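Local atomic coordinates of DELTA1-pyrroline-2-carboxylate reductase (Thermococcus litoralis DSM 5473, PDB entry 6T3E), a protein that catalyses the NADH-dependent reduction of delta1-pyrroline-2-carboxylate to L-proline, probably as a step in the metabolism of L-hydroxyproline. Residues E34-M39 with H341-N346; R63-V68 with F74-P79; K144-K149 with E314-K319. All blocks are in the same frame, centred on the assembly; numbering follows the deposited sequence.

The three contacts are spread over the two sheets of an ornithine cyclodeaminase/mu-crystallin subunit. Contacts 1 and 2 both reach the mixed sheet, whose outermost strands in this chain are 345-346 and 58-68, and their centres lie about 27 Å apart. Contact 2 takes part in the active site directly, since R63 and M78 line the pocket of the bound proline and the R63 side chain comes within about 6 Å of NADH. Contact 3 belongs to the parallel, Rossmann-type sheet, about 29 Å from contact 2 between centres and on the opposite side of the chain's centre; its F318 side chain is still about 8 Å from NADH and about 11 Å from proline.

Contact 1 (E34-M39 with H341-N346); sequences EKLISM and HGVGTN
L36 reaches across to H341 and V343 with its two methyl branches, one for each partner. CD2 lies 4.2 Å from H341 CB and meets the imidazole obliquely, the two side chains lying antiparallel as they pass. The other branch turns to the valine, where L36 CD1 stands 4.2 Å from V343 CG1. The leucine's CG is anti to its own carbonyl carbon and beside its backbone N (chi1 -65°), a setting from which the fork of methyls opens between the two partners. K35 adds a thinner layer: its aliphatic chain runs fully extended as far as CD, which comes to 4.2 Å from V343 CG2, then bends about the CG-CD bond so that NZ turns back to the carbonyl of S31.

No hydrogen bond spans the segments, and the junction is an apolar one between the end of helix 30-36 and the last residue of helix 324-341 with the turn after it. That second helix finishes in a Schellman motif: G342, with phi 67°, is the C-prime residue, and V343 N bonds back to A338 O. The turn thereby brings V343 to the CD1 branch of the leucine, while the H341 ring is tethered through ND1 to the carbonyl of K337.

Further out, L28 of strand 26-28 packs against both L36 and V343, and T345 pairs with L27 through the backbone, so the C-terminal segment continues as an edge strand of the mixed sheet. The K337 ammonium, in turn, donates to L36 O at the end of the first helix.

Contact 2 (R63-V68 with F74-P79); sequences RTIIEV and FILYMP. With PRO (proline), chain E.
R63 lies over L76 and alongside M78, and these three make up a buried, closely packed part of the contact. The arginine's CG sits between the backbone N and the carbonyl carbon (chi1 62°), and the chain then runs extended, carrying the guanidinium to the bound proline. L76 CD2 rests 3.2 Å above one face of that group, offset toward its rim. At the edge, in the guanidinium plane, NH1 donates to proline O over 2.7 Å, with a bent N-H...O angle of 137°. NH1 also makes a weak bond to M78 SD at 3.4 Å, while NE pairs with E276 and NH2 with the carbonyl of V321, so all three nitrogens are engaged. Replacing R63 by an alanine is likely to leave this carboxylate oxygen without its arginine, and E276 and the V321 carbonyl without their mates. K91 and R134 also hydrogen-bond the proline.

The frame is an antiparallel beta hairpin of strands 58-68 and 73-82. T64 and I66 form hydrogen-bonded pairs with Y77 and I75, bonded both ways in each case, as in Y77 N to T64 O at 2.9 Å. On the face these four share, I66 CD1 approaches Y77 CE2 at 4.1 Å, and Y77 goes on to pack against L88 of the second subunit.

The looser, more solvent-facing side is the face that carries I65, E67 and F74. The exposed E67 lies beside F74, its carboxylate 26° from the ring plane and E67 CD 3.9 Å from F74 CE2. I65 CG2 approaches the same ring obliquely, 4.2 Å from F74 CD2, and W247 meets it edge-to-face.

Contact 3 (K144-K149 with E314-K319); sequences KYLARK and EITLFK
Helix 128-146 ends where strand 316-319 runs past it, the CA atoms of L146 and T316 standing 6.2 Å apart, and A147 is the first residue to leave helical geometry. The strand is an inner one of the parallel, Rossmann-type sheet, held by backbone bonds between T316 and both T240 and I242 on one flank, and between L317 and K264 on the other.

L146, T316 and F318 are all buried. L146 points toward the strand, crossing T316 obliquely: CB lies 4.1 Å from T316 CB, and CD2 comes to 4.2 Å from T316 CG2. Its other methyl, CD1, stops 4.0 Å from F318 CB. The phenylalanine has CG anti to its backbone N (chi1 171°), which carries the ring off from the leucine and leaves the CB methylene as the point of touch. H241, V266 and I301 pack around the same leucine.

One polar bond accompanies these apolar touches, and it meets a carbonyl at the last turn of the helix. T316 OG1 donates to L146 O over 2.9 Å, approaching from above the carbonyl plane, 42° out of it.

Contact 1 (E34-M39 with H341-N346)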
loop_
_atom_site.group_PDB
_atom_site.type_symbol
_atom_site.label_atom_id
_atom_site.label_comp_id
_atom_site.label_asym_id
_atom_site.label_seq_id
_atom_site.Cartn_x
_atom_site.Cartn_y
_atom_site.Cartn_z
ATOM N N GLU B 34 4.579 -9.501 21.542
ATOM C CA GLU B 34 3.971 -9.298 22.858
ATOM C C GLU B 34 5.051 -9.165 23.914
ATOM O O GLU B 34 4.926 -8.402 24.874
ATOM C CB GLU B 34 3.037 -10.464 23.194
ATOM C CG GLU B 34 1.553 -10.211 22.989
ATOM C CD GLU B 34 0.732 -11.484 23.135
ATOM O OE1 GLU B 34 0.146 -11.941 22.131
ATOM O OE2 GLU B 34 0.685 -12.028 24.256
ATOM N N LYS B 35 6.135 -9.893 23.703
ATOM C CA LYS B 35 7.310 -9.911 24.555
ATOM C C LYS B 35 8.042 -8.564 24.544
ATOM O O LYS B 35 8.496 -8.092 25.591
ATOM C CB LYS B 35 8.142 -11.072 24.023
ATOM C CG LYS B 35 9.463 -11.480 24.553
ATOM C CD LYS B 35 9.862 -12.666 23.636
ATOM C CE LYS B 35 8.972 -13.856 23.959
ATOM N NZ LYS B 35 7.606 -13.968 23.273
ATOM N N LEU B 36 8.151 -7.923 23.373
ATOM C CA LEU B 36 9.008 -6.753 23.163
ATOM C C LEU B 36 8.418 -5.438 23.677
ATOM O O LEU B 36 9.168 -4.577 24.148
ATOM C CB LEU B 36 9.325 -6.620 21.679
ATOM C CG LEU B 36 10.157 -7.756 21.108
ATOM C CD1 LEU B 36 10.255 -7.618 19.586
ATOM C CD2 LEU B 36 11.524 -7.788 21.756
ATOM N N ILE B 37 7.117 -5.201 23.481
ATOM C CA ILE B 37 6.537 -3.867 23.647
ATOM C C ILE B 37 5.426 -3.846 24.698
ATOM O O ILE B 37 4.627 -4.782 24.813
ATOM C CB ILE B 37 6.020 -3.338 22.302
ATOM C CG1 ILE B 37 4.935 -4.256 21.761
ATOM C CG2 ILE B 37 7.148 -3.291 21.313
ATOM C CD1 ILE B 37 4.579 -3.982 20.316
ATOM N N SER B 38 5.362 -2.745 25.442
ATOM C CA SER B 38 4.369 -2.485 26.474
ATOM C C SER B 38 3.647 -1.189 26.134
ATOM O O SER B 38 4.109 -0.405 25.302
ATOM C CB SER B 38 5.016 -2.367 27.857
ATOM O OG SER B 38 5.907 -1.254 27.901
ATOM N N MET B 39 2.505 -0.953 26.784
ATOM C CA MET B 39 1.675 0.186 26.389
ATOM C C MET B 39 2.293 1.526 26.787
ATOM O O MET B 39 2.170 2.508 26.044
ATOM C CB MET B 39 0.270 0.033 26.979
ATOM C CG MET B 39 -0.770 1.071 26.530
ATOM S SD MET B 39 -1.111 1.174 24.757
ATOM C CE MET B 39 -2.239 -0.184 24.489
ATOM N N HIS B 341 17.347 -7.673 21.503
ATOM C CA HIS B 341 16.971 -8.814 22.325
ATOM C C HIS B 341 17.245 -10.151 21.656
ATOM O O HIS B 341 17.194 -11.185 22.332
ATOM C CB HIS B 341 15.478 -8.735 22.674
ATOM C CG HIS B 341 15.164 -7.818 23.814
ATOM N ND1 HIS B 341 15.164 -6.445 23.688
ATOM C CD2 HIS B 341 14.828 -8.078 25.099
ATOM C CE1 HIS B 341 14.847 -5.898 24.848
ATOM N NE2 HIS B 341 14.635 -6.867 25.720
ATOM N N GLY B 342 17.640 -10.145 20.385
ATOM C CA GLY B 342 17.837 -11.379 19.642
ATOM C C GLY B 342 16.560 -12.148 19.394
ATOM O O GLY B 342 16.574 -13.381 19.385
ATOM N N VAL B 343 15.454 -11.448 19.181
ATOM C CA VAL B 343 14.139 -12.052 18.993
ATOM C C VAL B 343 13.784 -12.010 17.514
ATOM O O VAL B 343 14.093 -11.043 16.809
ATOM C CB VAL B 343 13.093 -11.326 19.863
ATOM C CG1 VAL B 343 11.696 -11.582 19.386
ATOM C CG2 VAL B 343 13.244 -11.757 21.311
ATOM N N GLY B 344 13.168 -13.075 17.034
ATOM C CA GLY B 344 12.759 -13.187 15.652
ATOM C C GLY B 344 13.633 -14.176 14.899
ATOM O O GLY B 344 14.718 -14.560 15.337
ATOM N N THR B 345 13.162 -14.527 13.709
ATOM C CA THR B 345 13.805 -15.513 12.850
ATOM C C THR B 345 14.169 -14.860 11.525
ATOM O O THR B 345 13.376 -14.099 10.967
ATOM C CB THR B 345 12.887 -16.726 12.612
ATOM O OG1 THR B 345 11.535 -16.285 12.471
ATOM C CG2 THR B 345 12.947 -17.690 13.777
ATOM N N ASN B 346 15.370 -15.145 11.023
ATOM C CA ASN B 346 15.818 -14.574 9.759
ATOM C C ASN B 346 15.410 -15.477 8.603
ATOM O O ASN B 346 15.455 -16.703 8.718
ATOM C CB ASN B 346 17.337 -14.385 9.777
ATOM C CG ASN B 346 17.768 -13.173 10.585
ATOM O OD1 ASN B 346 17.459 -12.028 10.238
ATOM N ND2 ASN B 346 18.463 -13.424 11.691
#

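Contact 2 (R63-V68 with F74-P79)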
loop_
_atom_site.group_PDB
_atom_site.type_symbol
_atom_site.label_atom_id
_atom_site.label_comp_id
_atom_site.label_asym_id
_atom_site.label_seq_id
_atom_site.Cartn_x
_atom_site.Cartn_y
_atom_site.Cartn_z
ATOM N N ARG B 63 -4.444 6.935 3.228
ATOM C CA ARG B 63 -4.433 5.490 3.024
ATOM C C ARG B 63 -5.419 5.089 1.924
ATOM O O ARG B 63 -6.441 5.745 1.697
ATOM C CB ARG B 63 -4.780 4.739 4.315
ATOM C CG ARG B 63 -6.189 5.010 4.890
ATOM C CD ARG B 63 -6.464 4.116 6.109
ATOM N NE ARG B 63 -7.510 4.640 6.984
ATOM C CZ ARG B 63 -7.720 4.233 8.235
ATOM N NH1 ARG B 63 -6.959 3.293 8.772
ATOM N NH2 ARG B 63 -8.687 4.779 8.964
ATOM N N THR B 64 -5.094 3.990 1.247
ATOM C CA THR B 64 -5.903 3.448 0.167
ATOM C C THR B 64 -6.824 2.371 0.730
ATOM O O THR B 64 -6.361 1.449 1.412
ATOM C CB THR B 64 -4.996 2.885 -0.924
ATOM O OG1 THR B 64 -4.246 3.954 -1.512
ATOM C CG2 THR B 64 -5.808 2.202 -2.007
ATOM N N ILE B 65 -8.127 2.505 0.485
ATOM C CA ILE B 65 -9.122 1.549 0.965
ATOM C C ILE B 65 -9.755 0.849 -0.229
ATOM O O ILE B 65 -10.326 1.504 -1.110
ATOM C CB ILE B 65 -10.194 2.223 1.832
ATOM C CG1 ILE B 65 -9.542 2.971 2.992
ATOM C CG2 ILE B 65 -11.184 1.184 2.366
ATOM C CD1 ILE B 65 -10.533 3.481 3.996
ATOM N N ILE B 66 -9.668 -0.478 -0.252
ATOM C CA ILE B 66 -10.356 -1.300 -1.239
ATOM C C ILE B 66 -11.460 -2.046 -0.513
ATOM O O ILE B 66 -11.193 -2.841 0.398
ATOM C CB ILE B 66 -9.412 -2.285 -1.941
ATOM C CG1 ILE B 66 -8.367 -1.538 -2.766
ATOM C CG2 ILE B 66 -10.210 -3.255 -2.812
ATOM C CD1 ILE B 66 -7.537 -2.447 -3.634
ATOM N N GLU B 67 -12.696 -1.795 -0.916
ATOM C CA GLU B 67 -13.845 -2.455 -0.315
ATOM C C GLU B 67 -14.103 -3.755 -1.066
ATOM O O GLU B 67 -14.258 -3.752 -2.293
ATOM C CB GLU B 67 -15.071 -1.544 -0.351
ATOM C CG GLU B 67 -16.385 -2.273 -0.126
ATOM C CD GLU B 67 -17.559 -1.331 0.098
ATOM O OE1 GLU B 67 -17.544 -0.196 -0.428
ATOM O OE2 GLU B 67 -18.494 -1.731 0.811
ATOM N N VAL B 68 -14.073 -4.872 -0.348
ATOM C CA VAL B 68 -14.433 -6.171 -0.942
ATOM C C VAL B 68 -15.919 -6.367 -0.658
ATOM O O VAL B 68 -16.331 -7.015 0.309
ATOM C CB VAL B 68 -13.560 -7.310 -0.415
ATOM C CG1 VAL B 68 -13.675 -8.534 -1.318
ATOM C CG2 VAL B 68 -12.110 -6.842 -0.292
ATOM N N PHE B 74 -13.192 -4.966 4.110
ATOM C CA PHE B 74 -12.325 -3.892 3.656
ATOM C C PHE B 74 -10.875 -4.314 3.829
ATOM O O PHE B 74 -10.546 -5.080 4.740
ATOM C CB PHE B 74 -12.574 -2.592 4.440
ATOM C CG PHE B 74 -13.990 -2.142 4.437
ATOM C CD1 PHE B 74 -14.888 -2.641 5.360
ATOM C CD2 PHE B 74 -14.428 -1.208 3.515
ATOM C CE1 PHE B 74 -16.214 -2.217 5.362
ATOM C CE2 PHE B 74 -15.740 -0.775 3.510
ATOM C CZ PHE B 74 -16.634 -1.275 4.440
ATOM N N ILE B 75 -10.003 -3.806 2.960
ATOM C CA ILE B 75 -8.563 -3.946 3.141
ATOM C C ILE B 75 -7.927 -2.567 3.005
ATOM O O ILE B 75 -8.246 -1.813 2.075
ATOM C CB ILE B 75 -7.937 -4.960 2.166
ATOM C CG1 ILE B 75 -6.430 -5.036 2.400
ATOM C CG2 ILE B 75 -8.257 -4.639 0.734
ATOM C CD1 ILE B 75 -5.857 -6.398 2.142
ATOM N N LEU B 76 -7.062 -2.223 3.960
ATOM C CA LEU B 76 -6.516 -0.877 4.082
ATOM C C LEU B 76 -4.996 -0.912 3.932
ATOM O O LEU B 76 -4.312 -1.675 4.621
ATOM C CB LEU B 76 -6.946 -0.263 5.423
ATOM C CG LEU B 76 -8.435 0.110 5.597
ATOM C CD1 LEU B 76 -9.350 -1.081 6.009
ATOM C CD2 LEU B 76 -8.618 1.271 6.565
ATOM N N TYR B 77 -4.464 -0.044 3.073
ATOM C CA TYR B 77 -3.029 0.037 2.802
ATOM C C TYR B 77 -2.530 1.390 3.298
ATOM O O TYR B 77 -2.894 2.434 2.741
ATOM C CB TYR B 77 -2.754 -0.176 1.312
ATOM C CG TYR B 77 -3.417 -1.434 0.794
ATOM C CD1 TYR B 77 -2.766 -2.664 0.859
ATOM C CD2 TYR B 77 -4.707 -1.405 0.289
ATOM C CE1 TYR B 77 -3.381 -3.826 0.412
ATOM C CE2 TYR B 77 -5.333 -2.562 -0.158
ATOM C CZ TYR B 77 -4.664 -3.762 -0.100
ATOM O OH TYR B 77 -5.285 -4.901 -0.548
ATOM N N MET B 78 -1.692 1.355 4.349
ATOM C CA MET B 78 -1.307 2.525 5.139
ATOM C C MET B 78 0.212 2.661 5.161
ATOM O O MET B 78 0.872 2.234 6.120
ATOM C CB MET B 78 -1.851 2.435 6.570
ATOM C CG MET B 78 -3.349 2.137 6.668
ATOM S SD MET B 78 -3.965 1.822 8.338
ATOM C CE MET B 78 -3.607 3.361 9.180
ATOM N N PRO B 79 0.795 3.267 4.135
ATOM C CA PRO B 79 2.233 3.556 4.145
ATOM C C PRO B 79 2.569 4.906 4.766
ATOM O O PRO B 79 1.760 5.836 4.793
ATOM C CB PRO B 79 2.583 3.533 2.649
ATOM C CG PRO B 79 1.328 3.997 1.967
ATOM C CD PRO B 79 0.165 3.576 2.837
HETATM N N PRO E . -9.042 0.908 10.766
HETATM C CA PRO E . -8.036 0.158 11.525
HETATM C C PRO E . -6.603 0.651 11.340
HETATM O O PRO E . -6.340 1.790 10.926
HETATM C CB PRO E . -8.186 -1.258 10.972
HETATM C CG PRO E . -9.643 -1.367 10.640
HETATM C CD PRO E . -10.120 0.029 10.272
HETATM O OXT PRO E . -5.662 -0.098 11.605
#

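Contact 3 (K144-K149 with E314-K319)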
loop_
_atom_site.group_PDB
_atom_site.type_symbol
_atom_site.label_atom_id
_atom_site.label_comp_id
_atom_site.label_asym_id
_atom_site.label_seq_id
_atom_site.Cartn_x
_atom_site.Cartn_y
_atom_site.Cartn_z
ATOM N N LYS B 144 -4.666 11.943 27.805
ATOM C CA LYS B 144 -3.846 12.764 28.699
ATOM C C LYS B 144 -4.202 14.244 28.609
ATOM O O LYS B 144 -4.184 14.958 29.619
ATOM C CB LYS B 144 -2.368 12.573 28.378
ATOM C CG LYS B 144 -1.601 11.813 29.431
ATOM C CD LYS B 144 -0.102 11.928 29.204
ATOM C CE LYS B 144 0.285 11.379 27.840
ATOM N NZ LYS B 144 1.754 11.486 27.611
ATOM N N TYR B 145 -4.470 14.734 27.403
ATOM C CA TYR B 145 -4.737 16.150 27.197
ATOM C C TYR B 145 -6.205 16.522 27.312
ATOM O O TYR B 145 -6.505 17.693 27.574
ATOM C CB TYR B 145 -4.243 16.587 25.815
ATOM C CG TYR B 145 -2.755 16.483 25.638
ATOM C CD1 TYR B 145 -1.946 17.602 25.765
ATOM C CD2 TYR B 145 -2.156 15.266 25.343
ATOM C CE1 TYR B 145 -0.586 17.512 25.609
ATOM C CE2 TYR B 145 -0.795 15.162 25.185
ATOM C CZ TYR B 145 -0.012 16.289 25.319
ATOM O OH TYR B 145 1.349 16.187 25.155
ATOM N N LEU B 146 -7.124 15.564 27.124
ATOM C CA LEU B 146 -8.546 15.868 26.987
ATOM C C LEU B 146 -9.418 15.385 28.134
ATOM O O LEU B 146 -10.545 15.866 28.264
ATOM C CB LEU B 146 -9.107 15.261 25.690
ATOM C CG LEU B 146 -8.544 15.752 24.360
ATOM C CD1 LEU B 146 -9.186 15.024 23.198
ATOM C CD2 LEU B 146 -8.737 17.248 24.240
ATOM N N ALA B 147 -8.943 14.463 28.961
ATOM C CA ALA B 147 -9.766 13.883 30.008
ATOM C C ALA B 147 -9.499 14.578 31.334
ATOM O O ALA B 147 -8.394 15.068 31.589
ATOM C CB ALA B 147 -9.508 12.379 30.147
ATOM N N ARG B 148 -10.534 14.630 32.172
ATOM C CA ARG B 148 -10.364 15.168 33.511
ATOM C C ARG B 148 -9.324 14.342 34.253
ATOM O O ARG B 148 -9.316 13.111 34.167
ATOM C CB ARG B 148 -11.693 15.149 34.266
ATOM C CG ARG B 148 -12.588 16.362 34.033
ATOM C CD ARG B 148 -13.845 16.318 34.927
ATOM N NE ARG B 148 -14.831 15.301 34.536
ATOM C CZ ARG B 148 -15.100 14.193 35.229
ATOM N NH1 ARG B 148 -16.025 13.337 34.794
ATOM N NH2 ARG B 148 -14.446 13.943 36.358
ATOM N N LYS B 149 -8.419 15.028 34.953
ATOM C CA LYS B 149 -7.369 14.326 35.684
ATOM C C LYS B 149 -7.933 13.515 36.844
ATOM O O LYS B 149 -7.331 12.511 37.244
ATOM C CB LYS B 149 -6.326 15.326 36.179
ATOM C CG LYS B 149 -5.093 15.390 35.293
ATOM C CD LYS B 149 -4.142 16.468 35.751
ATOM C CE LYS B 149 -3.059 16.719 34.728
ATOM N NZ LYS B 149 -1.948 15.738 34.877
ATOM N N GLU B 314 -16.850 21.144 29.922
ATOM C CA GLU B 314 -16.902 20.754 28.520
ATOM C C GLU B 314 -16.910 19.233 28.376
ATOM O O GLU B 314 -16.426 18.498 29.242
ATOM C CB GLU B 314 -15.741 21.370 27.724
ATOM C CG GLU B 314 -14.400 21.475 28.442
ATOM C CD GLU B 314 -13.392 22.348 27.689
ATOM O OE1 GLU B 314 -12.168 22.124 27.835
ATOM O OE2 GLU B 314 -13.823 23.258 26.946
ATOM N N ILE B 315 -17.519 18.761 27.294
ATOM C CA ILE B 315 -17.479 17.351 26.922
ATOM C C ILE B 315 -16.507 17.203 25.762
ATOM O O ILE B 315 -16.682 17.840 24.715
ATOM C CB ILE B 315 -18.868 16.820 26.547
ATOM C CG1 ILE B 315 -19.833 16.995 27.717
ATOM C CG2 ILE B 315 -18.774 15.360 26.150
ATOM C CD1 ILE B 315 -21.120 16.276 27.547
ATOM N N THR B 316 -15.477 16.379 25.949
ATOM C CA THR B 316 -14.418 16.203 24.964
ATOM C C THR B 316 -14.565 14.866 24.259
ATOM O O THR B 316 -14.780 13.837 24.904
ATOM C CB THR B 316 -13.031 16.272 25.615
ATOM O OG1 THR B 316 -13.067 15.632 26.899
ATOM C CG2 THR B 316 -12.582 17.718 25.777
ATOM N N LEU B 317 -14.387 14.884 22.939
ATOM C CA LEU B 317 -14.511 13.693 22.106
ATOM C C LEU B 317 -13.300 13.584 21.198
ATOM O O LEU B 317 -13.062 14.468 20.367
ATOM C CB LEU B 317 -15.796 13.732 21.271
ATOM C CG LEU B 317 -15.765 12.912 19.982
ATOM C CD1 LEU B 317 -15.730 11.432 20.297
ATOM C CD2 LEU B 317 -16.961 13.261 19.115
ATOM N N PHE B 318 -12.552 12.487 21.339
ATOM C CA PHE B 318 -11.434 12.168 20.457
ATOM C C PHE B 318 -11.907 11.113 19.465
ATOM O O PHE B 318 -12.218 9.981 19.853
ATOM C CB PHE B 318 -10.223 11.673 21.246
ATOM C CG PHE B 318 -9.117 11.118 20.380
ATOM C CD1 PHE B 318 -8.564 11.887 19.369
ATOM C CD2 PHE B 318 -8.629 9.833 20.585
ATOM C CE1 PHE B 318 -7.551 11.384 18.572
ATOM C CE2 PHE B 318 -7.619 9.323 19.799
ATOM C CZ PHE B 318 -7.078 10.099 18.786
ATOM N N LYS B 319 -11.958 11.486 18.190
ATOM C CA LYS B 319 -12.391 10.589 17.131
ATOM C C LYS B 319 -11.168 10.044 16.418
ATOM O O LYS B 319 -10.371 10.814 15.876
ATOM C CB LYS B 319 -13.301 11.305 16.138
ATOM C CG LYS B 319 -13.847 10.360 15.093
ATOM C CD LYS B 319 -14.695 9.286 15.748
ATOM C CE LYS B 319 -14.361 7.902 15.242
ATOM N NZ LYS B 319 -15.433 6.943 15.672
#